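Local coordinates for glutathione S-transferase (Vibrio parahaemolyticus, PDB 7MIQ), which probably catalyses the conjugation of glutathione to electrophilic compounds, working as a two-subunit transferase of the Gtt2 class, at residues A7-P10 and S11-R14; S16-L19 and K20-G24; V101-Q104 and G105-A109. All blocks are in the same frame, centred on the assembly; numbering follows the deposited sequence. Where two conformers were deposited one is given.

Contact 1 of 3, residues A7-P10 and S11-R14; sequences AMTP and SCKR
Thr9 sits at the N-cap of helix 10-22, and its carbonyl oxygen accepts N-H groups of the first turn: Lys13 N bonds to Thr9 O at 3.0 Å with an N-H...O angle of 161°, Cys12 N adds a weak bond to the same oxygen, and Arg14 N takes Pro10 O at 3.0 Å. The Thr9 side chain makes no capping bond of its own. In the conformer described, its OG1 hydrogen-bonds to Asn38 and to a water, and this water accepts the N-H of Ser11, 2.9 Å from Ser11 N, so that solvent links the threonine hydroxyl to an amide of the first turn. With OG1 turned opposite the backbone N (chi1 -167°), the methyl of this conformer is directed at the helix start, where CG2 of Thr9 lies 3.4 Å from SG of Cys12 and also touches Ser11 OG. The serine hydroxyl is itself hydrogen-bonded to Val52 O. This is the turn from strand 2-5 into the first helix of the thioredoxin-like domain; in related transferases this helix start faces the glutathione site, and the same is likely here. Farther back in the loop Met8 bends at chi2 and chi3, laying its SD 3.7 Å from CE of Lys13, the two chains crossing at a slant. A second water ties the lysine tip to the loop, accepting from Lys13 NZ at 2.9 Å and donating to Ala7 O. Leu210 of helix 207-210 packs on Met8, Pro10 and Lys13. CG of Arg14 passes 3.3 Å from Pro10 O, and a bend at chi3 (78°) turns the guanidinium group, whose NH2 forms a salt bridge with Glu102 and a hydrogen bond with Thr166.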
loop_
_atom_site.group_PDB
_atom_site.type_symbol
_atom_site.label_atom_id
_atom_site.label_comp_id
_atom_site.label_asym_id
_atom_site.label_seq_id
_atom_site.Cartn_x
_atom_site.Cartn_y
_atom_site.Cartn_z
ATOM N N ALA A 7 12.125 13.812 14.946
ATOM C CA ALA A 7 11.617 13.896 16.312
ATOM C C ALA A 7 10.105 13.719 16.382
ATOM O O ALA A 7 9.598 13.051 17.292
ATOM C CB ALA A 7 12.023 15.230 16.939
ATOM N N MET A 8 9.362 14.315 15.446
ATOM C CA MET A 8 7.903 14.366 15.572
ATOM C C MET A 8 7.316 14.397 14.159
ATOM O O MET A 8 7.000 15.459 13.615
ATOM C CB MET A 8 7.460 15.573 16.396
ATOM C CG MET A 8 5.957 15.701 16.616
ATOM S SD MET A 8 5.239 14.335 17.549
ATOM C CE MET A 8 5.933 14.609 19.173
ATOM N N THR A 9 7.192 13.216 13.555
ATOM C CA THR A 9 6.619 13.123 12.227
ATOM C C THR A 9 5.746 11.876 12.165
ATOM O O THR A 9 6.061 10.860 12.803
ATOM C CB THR A 9 7.697 13.090 11.130
ATOM O OG1 THR A 9 7.091 13.296 9.848
ATOM C CG2 THR A 9 8.433 11.774 11.122
ATOM N N PRO A 10 4.626 11.943 11.442
ATOM C CA PRO A 10 3.671 10.819 11.461
ATOM C C PRO A 10 4.246 9.490 11.000
ATOM O O PRO A 10 3.937 8.456 11.603
ATOM C CB PRO A 10 2.554 11.303 10.525
ATOM C CG PRO A 10 2.626 12.795 10.599
ATOM C CD PRO A 10 4.091 13.112 10.722
ATOM N N SER A 11 5.075 9.487 9.949
ATOM C CA SER A 11 5.600 8.229 9.426
ATOM C C SER A 11 6.440 7.504 10.470
ATOM O O SER A 11 6.384 6.273 10.582
ATOM C CB SER A 11 6.417 8.489 8.159
ATOM O OG SER A 11 7.494 9.376 8.424
ATOM N N CYS A 12 7.222 8.252 11.252
ATOM C CA CYS A 12 8.027 7.631 12.299
ATOM C C CYS A 12 7.177 7.230 13.499
ATOM O O CYS A 12 7.443 6.201 14.132
ATOM C CB CYS A 12 9.154 8.576 12.724
ATOM S SG CYS A 12 10.336 8.930 11.397
ATOM N N LYS A 13 6.151 8.022 13.826
ATOM C CA LYS A 13 5.253 7.652 14.917
ATOM C C LYS A 13 4.491 6.367 14.612
ATOM O O LYS A 13 4.096 5.648 15.536
ATOM C CB LYS A 13 4.268 8.787 15.207
ATOM C CG LYS A 13 4.873 9.982 15.939
ATOM C CD LYS A 13 5.458 9.577 17.284
ATOM C CE LYS A 13 5.951 10.790 18.056
ATOM N NZ LYS A 13 6.476 10.427 19.400
ATOM N N ARG A 14 4.250 6.071 13.332
ATOM C CA ARG A 14 3.619 4.800 12.989
ATOM C C ARG A 14 4.447 3.630 13.502
ATOM O O ARG A 14 3.901 2.650 14.024
ATOM C CB ARG A 14 3.418 4.693 11.477
ATOM C CG ARG A 14 2.358 5.634 10.916
ATOM C CD ARG A 14 2.296 5.538 9.400
ATOM N NE ARG A 14 1.576 4.352 8.948
ATOM C CZ ARG A 14 1.388 4.035 7.675
ATOM N NH1 ARG A 14 1.885 4.776 6.697
ATOM N NH2 ARG A 14 0.684 2.948 7.375
HETATM O O HOH W 1 9.217 10.235 18.349
HETATM O O HOH W 2 5.501 11.662 8.047
#

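Contact 2 of 3, residues S16-L19 and K20-G24; sequences SIFL and KEIGG
Phe18 holds CG opposite its backbone N (chi1 -168°), and Ile22, one turn on, sets CG1 between its N and carbonyl carbon (chi1 66°), which directs CD1 at the phenylalanine ring. The two side chains cross at a slant, and CE1 of Phe18 touches both branches of Ile22, 3.8 Å from CD1 and 3.9 Å from CG2. CG1 of Ile22 also lies close to the carbonyl oxygens of Phe18 and Leu19. Leu19 CD1 also approaches Ile22 CD1, at 4.3 Å. Regular helical bonds run beneath, Lys20 N to Ser16 O, Glu21 N to Ile17 O and Ile22 N to Phe18 O. The pattern then changes to a Schellman motif. Gly24 N reaches back to Leu19 O at 3.1 Å, and Gly23 N bonds to Lys20 O at 3.2 Å; Gly23 makes the turn with a positive phi of 77°, which glycine adopts readily. Having no side chain, Gly24 lets Leu19 settle against its backbone: the leucine CG is 3.4 Å from Gly24 O, and CD1 is 3.9 Å from Gly24 CA. Glu21 bends at chi2, its CG passing 3.4 Å from Ile17 O, and carries its carboxylate to a salt bridge with Arg199. The Schellman motif turns the chain from the helix of a beta-alpha-beta unit toward strand 27-30, where Arg28 hydrogen-bonds to Ser16 OG. Ile17 and Phe18 pack on Ile165 of helix 162-177, and Phe18 also touches Cys70 and Asp74 of helix 66-76, while Leu19 touches Leu73 of that helix.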
loop_
_atom_site.group_PDB
_atom_site.type_symbol
_atom_site.label_atom_id
_atom_site.label_comp_id
_atom_site.label_asym_id
_atom_site.label_seq_id
_atom_site.Cartn_x
_atom_site.Cartn_y
_atom_site.Cartn_z
ATOM N N SER A 16 6.829 3.894 15.963
ATOM C CA SER A 16 6.993 4.012 17.411
ATOM C C SER A 16 5.820 3.394 18.160
ATOM O O SER A 16 6.014 2.691 19.160
ATOM C CB SER A 16 7.154 5.481 17.812
ATOM O OG SER A 16 8.394 6.006 17.379
ATOM N N ILE A 17 4.594 3.656 17.705
ATOM C CA ILE A 17 3.418 3.091 18.363
ATOM C C ILE A 17 3.409 1.572 18.227
ATOM O O ILE A 17 3.119 0.847 19.188
ATOM C CB ILE A 17 2.140 3.720 17.783
ATOM C CG1 ILE A 17 2.094 5.219 18.093
ATOM C CG2 ILE A 17 0.896 3.018 18.319
ATOM C CD1 ILE A 17 1.021 5.958 17.300
ATOM N N PHE A 18 3.728 1.071 17.031
ATOM C CA PHE A 18 3.782 -0.371 16.804
ATOM C C PHE A 18 4.803 -1.032 17.723
ATOM O O PHE A 18 4.527 -2.073 18.332
ATOM C CB PHE A 18 4.122 -0.637 15.337
ATOM C CG PHE A 18 3.933 -2.065 14.907
ATOM C CD1 PHE A 18 4.901 -3.021 15.169
ATOM C CD2 PHE A 18 2.799 -2.442 14.208
ATOM C CE1 PHE A 18 4.731 -4.334 14.758
ATOM C CE2 PHE A 18 2.620 -3.752 13.792
ATOM C CZ PHE A 18 3.586 -4.700 14.070
ATOM N N LEU A 19 5.988 -0.434 17.841
ATOM C CA LEU A 19 7.022 -0.997 18.700
ATOM C C LEU A 19 6.566 -1.037 20.155
ATOM O O LEU A 19 6.813 -2.020 20.863
ATOM C CB LEU A 19 8.308 -0.185 18.550
ATOM C CG LEU A 19 9.623 -0.844 18.954
ATOM C CD1 LEU A 19 9.778 -2.192 18.270
ATOM C CD2 LEU A 19 10.776 0.073 18.599
ATOM N N LYS A 20 5.878 0.014 20.613
ATOM C CA LYS A 20 5.358 0.005 21.977
ATOM C C LYS A 20 4.296 -1.071 22.164
ATOM O O LYS A 20 4.260 -1.735 23.207
ATOM C CB LYS A 20 4.796 1.379 22.343
ATOM C CG LYS A 20 5.833 2.383 22.808
ATOM C CD LYS A 20 5.183 3.717 23.152
ATOM C CE LYS A 20 6.207 4.722 23.651
ATOM N NZ LYS A 20 5.606 6.070 23.863
ATOM N N GLU A 21 3.417 -1.256 21.172
ATOM C CA GLU A 21 2.365 -2.264 21.289
ATOM C C GLU A 21 2.956 -3.654 21.499
ATOM O O GLU A 21 2.499 -4.411 22.363
ATOM C CB GLU A 21 1.466 -2.249 20.048
ATOM C CG GLU A 21 0.435 -1.121 20.002
ATOM C CD GLU A 21 -0.697 -1.304 21.010
ATOM O OE1 GLU A 21 -0.866 -2.426 21.540
ATOM O OE2 GLU A 21 -1.420 -0.323 21.269
ATOM N N ILE A 22 3.983 -4.011 20.721
ATOM C CA ILE A 22 4.532 -5.362 20.791
ATOM C C ILE A 22 5.591 -5.511 21.873
ATOM O O ILE A 22 6.110 -6.619 22.069
ATOM C CB ILE A 22 5.108 -5.796 19.427
ATOM C CG1 ILE A 22 6.319 -4.937 19.048
ATOM C CG2 ILE A 22 4.028 -5.723 18.353
ATOM C CD1 ILE A 22 6.942 -5.334 17.718
ATOM N N GLY A 23 5.924 -4.439 22.586
ATOM C CA GLY A 23 6.867 -4.542 23.680
ATOM C C GLY A 23 8.312 -4.643 23.261
ATOM O O GLY A 23 9.128 -5.192 24.009
ATOM N N GLY A 24 8.657 -4.131 22.082
ATOM C CA GLY A 24 10.017 -4.164 21.599
ATOM C C GLY A 24 10.758 -2.877 21.908
ATOM O O GLY A 24 10.159 -1.835 22.160
#

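Contact 3 of 3, residues V101-Q104 and G105-A109; sequences VEFQ and GLYAA
Tyr107 lies against the preceding turn, around Glu102, where helix 88-114 of the all-helical C-terminal domain widens into a pi-type turn. The widening shows in the bonds: Tyr107 N reaches back five residues to Glu102 O at 2.7 Å, almost straight at 172°, and Leu106 N reaches Val101 O at 2.8 Å, an oxygen that Gly105 N also approaches in a weak bond. From the tyrosine backbone, CB passes 3.3 Å from Glu102 O. With CG beside the backbone N (chi1 -67°), the ring then slides under that carbonyl, Tyr107 CG standing 3.2 Å from Glu102 O, which lies over one ring face. On one flank CD2 touches Phe103 CA at 3.6 Å and, more loosely, the Phe103 ring. Toward the outer half, Glu102 CB stands over the face in a CH-pi contact, 4.2 Å from the ring centroid and close to CZ. In the conformer described, the carboxylate beyond it is inclined 28° to the ring plane; besides its partner Arg14, OE2 makes a salt bridge across the dimer with Arg99 of the second subunit. Tyr107 also faces that subunit, whose Phe103 ring meets it edge-to-face. At the tip, a water donates to OE1 of this Glu102 conformer at 2.9 Å and makes a long, weak 3.4 Å bond with Tyr107 OH.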
loop_
_atom_site.group_PDB
_atom_site.type_symbol
_atom_site.label_atom_id
_atom_site.label_comp_id
_atom_site.label_asym_id
_atom_site.label_seq_id
_atom_site.Cartn_x
_atom_site.Cartn_y
_atom_site.Cartn_z
ATOM N N VAL A 101 -7.669 2.254 3.973
ATOM C CA VAL A 101 -7.408 3.406 4.839
ATOM C C VAL A 101 -6.225 4.222 4.317
ATOM O O VAL A 101 -6.244 5.459 4.348
ATOM C CB VAL A 101 -7.185 2.945 6.295
ATOM C CG1 VAL A 101 -6.654 4.090 7.148
ATOM C CG2 VAL A 101 -8.482 2.398 6.896
ATOM N N GLU A 102 -5.177 3.551 3.835
ATOM C CA GLU A 102 -3.964 4.266 3.360
ATOM C C GLU A 102 -4.273 5.059 2.082
ATOM O O GLU A 102 -4.086 6.265 2.111
ATOM C CB GLU A 102 -2.791 3.315 3.160
ATOM C CG GLU A 102 -2.096 2.941 4.445
ATOM C CD GLU A 102 -1.000 1.918 4.233
ATOM O OE1 GLU A 102 -1.267 0.885 3.589
ATOM O OE2 GLU A 102 0.107 2.162 4.704
ATOM N N PHE A 103 -4.773 4.423 1.018
ATOM C CA PHE A 103 -5.073 5.159 -0.215
ATOM C C PHE A 103 -6.183 6.184 -0.010
ATOM O O PHE A 103 -5.993 7.382 -0.242
ATOM C CB PHE A 103 -5.475 4.214 -1.346
ATOM C CG PHE A 103 -5.481 4.866 -2.700
ATOM C CD1 PHE A 103 -4.290 5.140 -3.355
ATOM C CD2 PHE A 103 -6.673 5.211 -3.316
ATOM C CE1 PHE A 103 -4.287 5.742 -4.598
ATOM C CE2 PHE A 103 -6.678 5.814 -4.561
ATOM C CZ PHE A 103 -5.483 6.081 -5.202
ATOM N N GLN A 104 -7.369 5.721 0.388
ATOM C CA GLN A 104 -8.533 6.597 0.414
ATOM C C GLN A 104 -8.518 7.565 1.589
ATOM O O GLN A 104 -9.252 8.557 1.563
ATOM C CB GLN A 104 -9.816 5.760 0.433
ATOM C CG GLN A 104 -9.907 4.777 -0.733
ATOM C CD GLN A 104 -11.140 3.893 -0.676
ATOM O OE1 GLN A 104 -12.206 4.326 -0.240
ATOM N NE2 GLN A 104 -10.997 2.644 -1.119
ATOM N N GLY A 105 -7.696 7.315 2.605
ATOM C CA GLY A 105 -7.668 8.189 3.760
ATOM C C GLY A 105 -6.335 8.870 4.004
ATOM O O GLY A 105 -6.202 10.077 3.778
ATOM N N LEU A 106 -5.342 8.100 4.462
ATOM C CA LEU A 106 -4.079 8.682 4.908
ATOM C C LEU A 106 -3.380 9.435 3.784
ATOM O O LEU A 106 -2.981 10.593 3.954
ATOM C CB LEU A 106 -3.164 7.588 5.462
ATOM C CG LEU A 106 -1.840 8.084 6.041
ATOM C CD1 LEU A 106 -2.085 9.084 7.167
ATOM C CD2 LEU A 106 -1.003 6.914 6.535
ATOM N N TYR A 107 -3.206 8.786 2.630
ATOM C CA TYR A 107 -2.501 9.422 1.522
ATOM C C TYR A 107 -3.199 10.705 1.086
ATOM O O TYR A 107 -2.542 11.721 0.823
ATOM C CB TYR A 107 -2.389 8.450 0.346
ATOM C CG TYR A 107 -1.505 7.239 0.567
ATOM C CD1 TYR A 107 -0.569 7.203 1.594
ATOM C CD2 TYR A 107 -1.604 6.131 -0.269
ATOM C CE1 TYR A 107 0.241 6.090 1.785
ATOM C CE2 TYR A 107 -0.803 5.018 -0.087
ATOM C CZ TYR A 107 0.117 5.002 0.940
ATOM O OH TYR A 107 0.914 3.891 1.117
ATOM N N ALA A 108 -4.531 10.681 1.003
ATOM C CA ALA A 108 -5.272 11.886 0.650
ATOM C C ALA A 108 -5.123 12.969 1.712
ATOM O O ALA A 108 -5.093 14.160 1.381
ATOM C CB ALA A 108 -6.747 11.552 0.432
ATOM N N ALA A 109 -5.025 12.580 2.987
ATOM C CA ALA A 109 -4.839 13.568 4.046
ATOM C C ALA A 109 -3.457 14.201 3.972
ATOM O O ALA A 109 -3.313 15.413 4.169
ATOM C CB ALA A 109 -5.062 12.923 5.414
HETATM O O HOH W 3 -0.985 1.059 0.757
#

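In the fold
From the N terminus, strand 2-5 leads into contact 1, which closes the loop onto the start of helix 10-22. Contact 2 follows on the same helix, its centre about 13 Å from that of contact 1, and leads out of the helix toward strand 27-30. Contact 3 comes much later, on helix 88-114. The three are strictly in series; none nests within or crosses another. Contacts 1 and 3 nevertheless touch across the two domains: Arg14 NH2 lies 2.8 Å from Glu102 OE2, and Arg14 NH1 packs on Leu106 CD2. Contact 2 stays apart from contact 3, nearest atoms about 11 Å apart, on opposite sides of the chain's centre.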